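Local coordinates for protein major centromere autoantigen B (Homo sapiens, PDB 1HLV) that binds the CENP-B box of centromeric DNA through two helix-turn-helix-type DNA-binding domains and kinks the DNA it binds, at residues F10-S14 with I52-E56; I16-V20 with L42-L46; L81-F85 with I99-A104. All blocks are in the same frame, centred on the assembly; numbering follows the deposited sequence.

Interaction 1: F10-S14 with I52-E56; sequences FREKS and ILASE. With nucleotides of chain B.
E56 reaches across to helix 10-22 with its carboxylate and meets R11 and S14 there. OE2 makes a salt bridge to R11 NH1 at 2.9 Å, the guanidinium and carboxylate planes standing 76° apart, so the two groups meet through one nitrogen and one oxygen and not as a flat, two-pronged pair. S14 OG lies 2.9 Å from E56 OE1 and 3.0 Å from E56 OE2; its one proton can serve either oxygen, weakly in each case. The E56 chain is extended, CG lying anti to the backbone N, which carries the carboxylate over to helix 10-22, while R11 bends at chi2 and chi3 to bring its guanidinium back from a CB that points away. Next to this polar group, S55 CB sits over one face of the F10 ring, 3.5 Å from the centroid and 20° off the normal, a CH-pi contact displaced toward CE2. I52 CG2 packs against K13 CB at 3.9 Å, the two side chains crossing at about a right angle.

The two segments run at 136° with axes 9.1 Å apart, and they join helix 10-22 to helix 49-59 in the N-terminal DNA-binding region, of the helix-turn-helix clan. F10 CB points toward helix 49-59, and its ring also meets that of Y59 nearly parallel. Farther out, K13 NZ is hydrogen-bonded to K67 O and makes a weak hydrogen bond of 3.3 Å to OP1 of DA14 of chain B, linking this helix pair to the DNA backbone. E56 O accepts a hydrogen bond from S63 OG, while I52 and K13 both lean on I45 of helix 39-47.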
loop_
_atom_site.group_PDB
_atom_site.type_symbol
_atom_site.label_atom_id
_atom_site.label_comp_id
_atom_site.label_asym_id
_atom_site.label_seq_id
_atom_site.Cartn_x
_atom_site.Cartn_y
_atom_site.Cartn_z
ATOM N N PHE C 10 -6.864 2.701 -3.518
ATOM C CA PHE C 10 -7.293 2.291 -2.201
ATOM C C PHE C 10 -8.279 3.288 -1.626
ATOM O O PHE C 10 -9.207 2.900 -0.915
ATOM C CB PHE C 10 -6.086 2.086 -1.285
ATOM C CG PHE C 10 -5.374 0.793 -1.541
ATOM C CD1 PHE C 10 -4.086 0.774 -2.055
ATOM C CD2 PHE C 10 -6.025 -0.422 -1.319
ATOM C CE1 PHE C 10 -3.451 -0.435 -2.347
ATOM C CE2 PHE C 10 -5.397 -1.637 -1.608
ATOM C CZ PHE C 10 -4.111 -1.642 -2.122
ATOM N N ARG C 11 -8.102 4.565 -1.953
ATOM C CA ARG C 11 -9.020 5.580 -1.466
ATOM C C ARG C 11 -10.417 5.360 -2.072
ATOM O O ARG C 11 -11.424 5.500 -1.381
ATOM C CB ARG C 11 -8.494 6.978 -1.807
ATOM C CG ARG C 11 -9.381 8.116 -1.322
ATOM C CD ARG C 11 -9.526 8.158 0.201
ATOM N NE ARG C 11 -8.497 8.969 0.853
ATOM C CZ ARG C 11 -7.336 8.508 1.313
ATOM N NH1 ARG C 11 -7.031 7.221 1.204
ATOM N NH2 ARG C 11 -6.473 9.342 1.885
ATOM N N GLU C 12 -10.474 4.991 -3.351
ATOM C CA GLU C 12 -11.749 4.751 -4.028
ATOM C C GLU C 12 -12.468 3.515 -3.478
ATOM O O GLU C 12 -13.688 3.528 -3.276
ATOM C CB GLU C 12 -11.531 4.591 -5.540
ATOM C CG GLU C 12 -11.271 5.893 -6.294
ATOM C CD GLU C 12 -10.601 5.676 -7.655
ATOM O OE1 GLU C 12 -10.698 6.575 -8.521
ATOM O OE2 GLU C 12 -9.964 4.618 -7.857
ATOM N N LYS C 13 -11.711 2.442 -3.252
ATOM C CA LYS C 13 -12.291 1.217 -2.719
ATOM C C LYS C 13 -12.720 1.456 -1.275
ATOM O O LYS C 13 -13.696 0.889 -0.802
ATOM C CB LYS C 13 -11.291 0.056 -2.822
ATOM C CG LYS C 13 -11.219 -0.524 -4.235
ATOM C CD LYS C 13 -10.134 -1.589 -4.409
ATOM C CE LYS C 13 -8.733 -0.977 -4.337
ATOM N NZ LYS C 13 -7.682 -1.911 -4.830
ATOM N N SER C 14 -11.996 2.318 -0.583
ATOM C CA SER C 14 -12.345 2.644 0.787
ATOM C C SER C 14 -13.695 3.387 0.808
ATOM O O SER C 14 -14.550 3.130 1.662
ATOM C CB SER C 14 -11.257 3.522 1.398
ATOM O OG SER C 14 -11.605 3.909 2.707
ATOM N N ILE C 52 -8.214 -4.183 2.354
ATOM C CA ILE C 52 -8.285 -2.881 1.693
ATOM C C ILE C 52 -8.125 -1.710 2.673
ATOM O O ILE C 52 -7.350 -0.793 2.418
ATOM C CB ILE C 52 -9.604 -2.733 0.900
ATOM C CG1 ILE C 52 -9.572 -3.663 -0.314
ATOM C CG2 ILE C 52 -9.805 -1.284 0.477
ATOM C CD1 ILE C 52 -10.880 -3.739 -1.088
ATOM N N LEU C 53 -8.839 -1.738 3.793
ATOM C CA LEU C 53 -8.710 -0.657 4.766
ATOM C C LEU C 53 -7.314 -0.642 5.395
ATOM O O LEU C 53 -6.808 0.416 5.779
ATOM C CB LEU C 53 -9.785 -0.779 5.852
ATOM C CG LEU C 53 -11.216 -0.481 5.368
ATOM C CD1 LEU C 53 -12.220 -0.733 6.488
ATOM C CD2 LEU C 53 -11.301 0.963 4.886
ATOM N N ALA C 54 -6.694 -1.813 5.499
ATOM C CA ALA C 54 -5.349 -1.903 6.058
ATOM C C ALA C 54 -4.367 -1.266 5.060
ATOM O O ALA C 54 -3.458 -0.521 5.443
ATOM C CB ALA C 54 -4.974 -3.367 6.314
ATOM N N SER C 55 -4.560 -1.557 3.778
ATOM C CA SER C 55 -3.696 -0.988 2.756
ATOM C C SER C 55 -3.827 0.531 2.722
ATOM O O SER C 55 -2.824 1.246 2.689
ATOM C CB SER C 55 -4.027 -1.585 1.395
ATOM O OG SER C 55 -3.635 -2.941 1.367
ATOM N N GLU C 56 -5.056 1.031 2.746
ATOM C CA GLU C 56 -5.254 2.474 2.738
ATOM C C GLU C 56 -4.450 3.122 3.864
ATOM O O GLU C 56 -3.833 4.164 3.672
ATOM C CB GLU C 56 -6.736 2.821 2.887
ATOM C CG GLU C 56 -7.003 4.317 2.987
ATOM C CD GLU C 56 -8.477 4.628 3.125
ATOM O OE1 GLU C 56 -9.095 4.145 4.099
ATOM O OE2 GLU C 56 -9.024 5.349 2.260
ATOM P P DA B 14 -9.914 -4.823 -7.462
ATOM O OP1 DA B 14 -9.454 -3.450 -7.151
ATOM O OP2 DA B 14 -10.796 -5.542 -6.501
ATOM O "O5'" DA B 14 -10.616 -4.818 -8.893
ATOM C "C5'" DA B 14 -9.901 -4.376 -10.041
ATOM C "C4'" DA B 14 -10.471 -4.991 -11.297
ATOM O "O4'" DA B 14 -10.113 -6.383 -11.423
ATOM C "C3'" DA B 14 -11.985 -4.949 -11.432
ATOM O "O3'" DA B 14 -12.252 -4.866 -12.832
ATOM C "C2'" DA B 14 -12.398 -6.301 -10.876
ATOM C "C1'" DA B 14 -11.282 -7.201 -11.393
ATOM N N9 DA B 14 -10.950 -8.367 -10.576
ATOM C C8 DA B 14 -10.836 -8.432 -9.209
ATOM N N7 DA B 14 -10.353 -9.570 -8.775
ATOM C C5 DA B 14 -10.168 -10.315 -9.931
ATOM C C6 DA B 14 -9.647 -11.598 -10.151
ATOM N N6 DA B 14 -9.154 -12.367 -9.180
ATOM N N1 DA B 14 -9.627 -12.062 -11.423
ATOM C C2 DA B 14 -10.076 -11.265 -12.400
ATOM N N3 DA B 14 -10.560 -10.026 -12.320
ATOM C C4 DA B 14 -10.579 -9.606 -11.042
#

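Interaction 2: I16-V20 with L42-L46. With nucleotides of chain A; nucleotides of chain B.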
loop_
_atom_site.group_PDB
_atom_site.type_symbol
_atom_site.label_atom_id
_atom_site.label_comp_id
_atom_site.label_asym_id
_atom_site.label_seq_id
_atom_site.Cartn_x
_atom_site.Cartn_y
_atom_site.Cartn_z
ATOM N N ILE C 16 -16.088 3.220 -1.464
ATOM C CA ILE C 16 -17.122 2.263 -1.840
ATOM C C ILE C 16 -17.535 1.444 -0.614
ATOM O O ILE C 16 -18.722 1.246 -0.356
ATOM C CB ILE C 16 -16.610 1.320 -2.959
ATOM C CG1 ILE C 16 -16.426 2.119 -4.246
ATOM C CG2 ILE C 16 -17.579 0.171 -3.185
ATOM C CD1 ILE C 16 -15.826 1.332 -5.382
ATOM N N ILE C 17 -16.544 0.978 0.140
ATOM C CA ILE C 17 -16.793 0.193 1.341
ATOM C C ILE C 17 -17.612 1.015 2.324
ATOM O O ILE C 17 -18.618 0.553 2.854
ATOM C CB ILE C 17 -15.463 -0.226 2.008
ATOM C CG1 ILE C 17 -14.788 -1.314 1.173
ATOM C CG2 ILE C 17 -15.708 -0.717 3.422
ATOM C CD1 ILE C 17 -13.333 -1.530 1.529
ATOM N N GLN C 18 -17.164 2.242 2.559
ATOM C CA GLN C 18 -17.839 3.144 3.478
ATOM C C GLN C 18 -19.280 3.388 3.036
ATOM O O GLN C 18 -20.181 3.532 3.864
ATOM C CB GLN C 18 -17.086 4.472 3.536
ATOM C CG GLN C 18 -17.735 5.508 4.427
ATOM C CD GLN C 18 -17.106 6.882 4.285
ATOM O OE1 GLN C 18 -17.558 7.847 4.905
ATOM N NE2 GLN C 18 -16.058 6.980 3.464
ATOM N N GLU C 19 -19.493 3.436 1.727
ATOM C CA GLU C 19 -20.827 3.666 1.195
ATOM C C GLU C 19 -21.774 2.539 1.604
ATOM O O GLU C 19 -22.915 2.786 1.997
ATOM C CB GLU C 19 -20.784 3.767 -0.332
ATOM C CG GLU C 19 -22.114 4.144 -0.962
ATOM C CD GLU C 19 -22.452 5.616 -0.777
ATOM O OE1 GLU C 19 -21.887 6.253 0.138
ATOM O OE2 GLU C 19 -23.293 6.135 -1.542
ATOM N N VAL C 20 -21.296 1.304 1.513
ATOM C CA VAL C 20 -22.111 0.151 1.859
ATOM C C VAL C 20 -22.439 0.072 3.346
ATOM O O VAL C 20 -23.539 -0.328 3.713
ATOM C CB VAL C 20 -21.429 -1.161 1.417
ATOM C CG1 VAL C 20 -22.204 -2.361 1.944
ATOM C CG2 VAL C 20 -21.356 -1.212 -0.103
ATOM N N LEU C 42 -17.987 -5.193 -6.791
ATOM C CA LEU C 42 -18.363 -4.688 -5.468
ATOM C C LEU C 42 -18.263 -5.786 -4.406
ATOM O O LEU C 42 -17.794 -5.545 -3.282
ATOM C CB LEU C 42 -19.786 -4.135 -5.486
ATOM C CG LEU C 42 -20.365 -3.754 -4.117
ATOM C CD1 LEU C 42 -19.494 -2.705 -3.417
ATOM C CD2 LEU C 42 -21.783 -3.239 -4.313
ATOM N N SER C 43 -18.707 -6.987 -4.764
ATOM C CA SER C 43 -18.657 -8.116 -3.845
ATOM C C SER C 43 -17.217 -8.418 -3.435
ATOM O O SER C 43 -16.905 -8.532 -2.245
ATOM C CB SER C 43 -19.269 -9.358 -4.491
ATOM O OG SER C 43 -20.652 -9.180 -4.739
ATOM N N THR C 44 -16.333 -8.542 -4.421
ATOM C CA THR C 44 -14.953 -8.844 -4.100
ATOM C C THR C 44 -14.317 -7.726 -3.269
ATOM O O THR C 44 -13.485 -8.001 -2.406
ATOM C CB THR C 44 -14.136 -9.191 -5.372
ATOM O OG1 THR C 44 -12.795 -8.713 -5.232
ATOM C CG2 THR C 44 -14.779 -8.620 -6.593
ATOM N N ILE C 45 -14.725 -6.479 -3.490
ATOM C CA ILE C 45 -14.198 -5.380 -2.682
ATOM C C ILE C 45 -14.658 -5.570 -1.230
ATOM O O ILE C 45 -13.867 -5.457 -0.286
ATOM C CB ILE C 45 -14.709 -4.008 -3.167
ATOM C CG1 ILE C 45 -14.034 -3.633 -4.494
ATOM C CG2 ILE C 45 -14.457 -2.952 -2.095
ATOM C CD1 ILE C 45 -14.475 -2.280 -5.053
ATOM N N LEU C 46 -15.949 -5.850 -1.057
ATOM C CA LEU C 46 -16.501 -6.064 0.273
ATOM C C LEU C 46 -15.842 -7.257 0.956
ATOM O O LEU C 46 -15.579 -7.212 2.156
ATOM C CB LEU C 46 -18.017 -6.272 0.205
ATOM C CG LEU C 46 -18.833 -5.032 -0.169
ATOM C CD1 LEU C 46 -20.314 -5.362 -0.087
ATOM C CD2 LEU C 46 -18.501 -3.883 0.768
ATOM P P DT A 4 -22.994 -9.164 -1.957
ATOM O OP1 DT A 4 -22.853 -8.664 -0.564
ATOM O OP2 DT A 4 -22.613 -8.292 -3.098
ATOM O "O5'" DT A 4 -22.199 -10.533 -2.052
ATOM C "C5'" DT A 4 -22.739 -11.677 -1.411
ATOM C "C4'" DT A 4 -22.064 -12.935 -1.893
ATOM O "O4'" DT A 4 -22.504 -13.297 -3.225
ATOM C "C3'" DT A 4 -20.539 -12.875 -1.931
ATOM O "O3'" DT A 4 -20.034 -14.006 -1.231
ATOM C "C2'" DT A 4 -20.207 -12.944 -3.416
ATOM C "C1'" DT A 4 -21.389 -13.710 -3.993
ATOM N N1 DT A 4 -21.701 -13.449 -5.416
ATOM C C2 DT A 4 -21.732 -14.522 -6.284
ATOM O O2 DT A 4 -21.474 -15.668 -5.941
ATOM N N3 DT A 4 -22.078 -14.206 -7.575
ATOM C C4 DT A 4 -22.382 -12.955 -8.075
ATOM O O4 DT A 4 -22.706 -12.825 -9.255
ATOM C C5 DT A 4 -22.296 -11.875 -7.124
ATOM C C7 DT A 4 -22.566 -10.478 -7.594
ATOM C C6 DT A 4 -21.968 -12.172 -5.855
ATOM P P DC B 15 -13.675 -4.355 -13.350
ATOM O OP1 DC B 15 -13.442 -3.550 -14.577
ATOM O OP2 DC B 15 -14.385 -3.741 -12.196
ATOM O "O5'" DC B 15 -14.399 -5.702 -13.788
ATOM C "C5'" DC B 15 -13.966 -6.401 -14.950
ATOM C "C4'" DC B 15 -14.670 -7.734 -15.057
ATOM O "O4'" DC B 15 -14.142 -8.687 -14.102
ATOM C "C3'" DC B 15 -16.179 -7.697 -14.816
ATOM O "O3'" DC B 15 -16.785 -8.651 -15.686
ATOM C "C2'" DC B 15 -16.301 -8.204 -13.388
ATOM C "C1'" DC B 15 -15.221 -9.270 -13.388
ATOM N N1 DC B 15 -14.717 -9.730 -12.081
ATOM C C2 DC B 15 -14.002 -10.934 -12.036
ATOM O O2 DC B 15 -13.832 -11.565 -13.090
ATOM N N3 DC B 15 -13.513 -11.376 -10.854
ATOM C C4 DC B 15 -13.715 -10.663 -9.740
ATOM N N4 DC B 15 -13.197 -11.129 -8.595
ATOM C C5 DC B 15 -14.451 -9.438 -9.753
ATOM C C6 DC B 15 -14.929 -9.013 -10.936
#
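I16 opens the contact with two branches: CG2 presses on L42 CD1 at 3.5 Å, and CD1 meets I45 CD1 at 3.9 Å, where the two side chains cross at about a right angle. One residue on, I17 lays CG1 against I45 CG2 at 3.7 Å. A turn after I16, V20 meets L46 tip to tip, CG2 to CD2 at 4.0 Å, and the same V20 CG2 comes within 4.1 Å of L42 CD1. For L42, chi1 of 172° swings CG toward helix 10-22, and chi2 then turns CD1 in between I16 and V20.

The segment axes are 10.4 Å apart and cross at 89° in the helix-turn-helix region where helix 39-47 faces the DNA. From the DNA-facing side of that helix S43 OG donates a 2.7 Å hydrogen bond to OP2 of DT4 of chain A, and T44 CG2 lies 3.3 Å from C5 of DC15 of chain B. P39 O, in the same helix, is also within hydrogen-bonding reach of S43 OG. F35 and I31 of helix 28-35 add to the same core.

With no hydrogen bond between the segments, aliphatic packing alone joins them, consistent with a hydrophobic backing for the DNA-contacting face of helix 39-47.

Interaction 3: L81-F85 with I99-A104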
loop_
_atom_site.group_PDB
_atom_site.type_symbol
_atom_site.label_atom_id
_atom_site.label_comp_id
_atom_site.label_asym_id
_atom_site.label_seq_id
_atom_site.Cartn_x
_atom_site.Cartn_y
_atom_site.Cartn_z
ATOM N N LEU C 81 13.566 -1.813 8.446
ATOM C CA LEU C 81 14.083 -0.504 8.064
ATOM C C LEU C 81 13.123 0.611 8.489
ATOM O O LEU C 81 13.536 1.629 9.054
ATOM C CB LEU C 81 14.294 -0.459 6.547
ATOM C CG LEU C 81 15.071 0.717 5.952
ATOM C CD1 LEU C 81 16.457 0.798 6.585
ATOM C CD2 LEU C 81 15.187 0.535 4.450
ATOM N N ILE C 82 11.839 0.417 8.216
ATOM C CA ILE C 82 10.833 1.410 8.578
ATOM C C ILE C 82 10.825 1.628 10.084
ATOM O O ILE C 82 10.937 2.761 10.553
ATOM C CB ILE C 82 9.420 0.974 8.114
ATOM C CG1 ILE C 82 9.301 1.163 6.602
ATOM C CG2 ILE C 82 8.350 1.767 8.842
ATOM C CD1 ILE C 82 8.021 0.641 6.013
ATOM N N ALA C 83 10.697 0.542 10.839
ATOM C CA ALA C 83 10.676 0.637 12.289
ATOM C C ALA C 83 11.876 1.441 12.757
ATOM O O ALA C 83 11.766 2.292 13.647
ATOM C CB ALA C 83 10.712 -0.747 12.903
ATOM N N TRP C 84 13.020 1.169 12.138
ATOM C CA TRP C 84 14.269 1.836 12.475
ATOM C C TRP C 84 14.269 3.355 12.274
ATOM O O TRP C 84 14.473 4.103 13.230
ATOM C CB TRP C 84 15.413 1.216 11.672
ATOM C CG TRP C 84 16.681 2.015 11.719
ATOM C CD1 TRP C 84 17.588 2.066 12.745
ATOM C CD2 TRP C 84 17.172 2.900 10.703
ATOM N NE1 TRP C 84 18.611 2.928 12.426
ATOM C CE2 TRP C 84 18.382 3.455 11.181
ATOM C CE3 TRP C 84 16.706 3.279 9.434
ATOM C CZ2 TRP C 84 19.136 4.370 10.433
ATOM C CZ3 TRP C 84 17.452 4.184 8.691
ATOM C CH2 TRP C 84 18.657 4.721 9.194
ATOM N N PHE C 85 14.050 3.820 11.044
ATOM C CA PHE C 85 14.063 5.256 10.800
ATOM C C PHE C 85 12.842 5.962 11.364
ATOM O O PHE C 85 12.870 7.169 11.606
ATOM C CB PHE C 85 14.226 5.574 9.297
ATOM C CG PHE C 85 13.008 5.287 8.443
ATOM C CD1 PHE C 85 11.789 5.916 8.683
ATOM C CD2 PHE C 85 13.111 4.443 7.342
ATOM C CE1 PHE C 85 10.696 5.711 7.840
ATOM C CE2 PHE C 85 12.028 4.232 6.495
ATOM C CZ PHE C 85 10.819 4.867 6.743
ATOM N N ILE C 99 22.432 7.283 4.970
ATOM C CA ILE C 99 22.373 6.440 6.150
ATOM C C ILE C 99 21.329 5.345 5.935
ATOM O O ILE C 99 21.497 4.210 6.381
ATOM C CB ILE C 99 22.013 7.265 7.397
ATOM C CG1 ILE C 99 23.077 8.342 7.619
ATOM C CG2 ILE C 99 21.926 6.375 8.608
ATOM C CD1 ILE C 99 24.497 7.801 7.721
ATOM N N LEU C 100 20.258 5.690 5.232
ATOM C CA LEU C 100 19.191 4.745 4.955
ATOM C C LEU C 100 19.713 3.569 4.141
ATOM O O LEU C 100 19.451 2.414 4.474
ATOM C CB LEU C 100 18.069 5.430 4.179
ATOM C CG LEU C 100 16.797 4.612 3.981
ATOM C CD1 LEU C 100 15.896 4.810 5.177
ATOM C CD2 LEU C 100 16.083 5.065 2.729
ATOM N N LYS C 101 20.455 3.855 3.076
ATOM C CA LYS C 101 20.978 2.790 2.224
ATOM C C LYS C 101 22.004 1.925 2.934
ATOM O O LYS C 101 22.155 0.740 2.636
ATOM C CB LYS C 101 21.608 3.379 0.967
ATOM C CG LYS C 101 22.237 2.339 0.073
ATOM C CD LYS C 101 22.706 2.950 -1.220
ATOM C CE LYS C 101 23.314 1.898 -2.126
ATOM N NZ LYS C 101 23.748 2.486 -3.424
ATOM N N GLU C 102 22.712 2.532 3.874
ATOM C CA GLU C 102 23.737 1.846 4.643
ATOM C C GLU C 102 23.070 0.859 5.601
ATOM O O GLU C 102 23.479 -0.303 5.724
ATOM C CB GLU C 102 24.531 2.891 5.413
ATOM C CG GLU C 102 25.711 2.391 6.195
ATOM C CD GLU C 102 26.429 3.541 6.869
ATOM O OE1 GLU C 102 26.925 4.434 6.141
ATOM O OE2 GLU C 102 26.489 3.566 8.121
ATOM N N LYS C 103 22.030 1.341 6.268
ATOM C CA LYS C 103 21.278 0.537 7.212
ATOM C C LYS C 103 20.595 -0.642 6.522
ATOM O O LYS C 103 20.535 -1.731 7.076
ATOM C CB LYS C 103 20.236 1.410 7.912
ATOM C CG LYS C 103 19.408 0.679 8.947
ATOM C CD LYS C 103 20.268 0.154 10.085
ATOM C CE LYS C 103 19.406 -0.401 11.204
ATOM N NZ LYS C 103 20.222 -0.921 12.338
ATOM N N ALA C 104 20.088 -0.425 5.313
ATOM C CA ALA C 104 19.409 -1.483 4.574
ATOM C C ALA C 104 20.361 -2.613 4.205
ATOM O O ALA C 104 19.996 -3.793 4.257
ATOM C CB ALA C 104 18.765 -0.920 3.324
#
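W84 is the large bump of this contact, and K103 lies along one face of its indole. K103 CG stands 3.5 Å above the ring plane over its centre, and CE sits 3.6 Å from the centroid of the five-membered ring, 16° off the normal, a CH-pi contact. The lysine chain bends at chi2 and then runs extended, following the indole from the six-membered ring toward the pyrrole side. Its NZ ends 4.4 Å from the same centroid, 32° from the normal, so the cation-pi component is off-centre.

The far rim of the indole fits between two residues one turn earlier on helix 97-111. I99 CG2 meets CH2 of W84 at 3.7 Å and L100 CD1 meets CZ3 of W84 at 3.9 Å, both at the edge near the ring plane. L100 CD1 is a smaller bump: it also touches F85 CD2 at 3.5 Å and settles between W84, F85 and L81. At the other end L81 splits its methyls, CD1 going beside K103 CG while CD2 packs on A104 CB at 4.0 Å.

The segments run at 134° with axes 10.8 Å apart, joining helices 75-88 and 97-111 of the Tc5 transposase-like DNA-binding domain, a helix-turn-helix relative. Helix 120-129 closes the inner side, F126 on L81 and L123 on L100. The contact therefore grades from an aliphatic interior at L81, L100 and A104 to a partly exposed side where W84 and K103 pack together, the lysine methylenes doing apolar work on the indole while the ammonium stays at the ring's border.

How the interactions relate
Interactions 1 and 2 belong to one compact unit: both use helix 10-22, their centres lie about 10 Å apart, and I52 CG2 touches I17 CD1 at 3.7 Å, so the two form a continuous apolar seam. Interaction 2, nested inside the chain loop closed by interaction 1, is buried and purely aliphatic; interaction 1 is partly buried and adds a carboxylate held by an arginine and a serine on its partly exposed side. Interaction 3 stands in a separate helical domain, its centre about 27 Å from that of interaction 1 and about 36 Å from that of interaction 2. It too is partly buried, but its more exposed side rests on a lysine-indole pairing instead of a salt bridge.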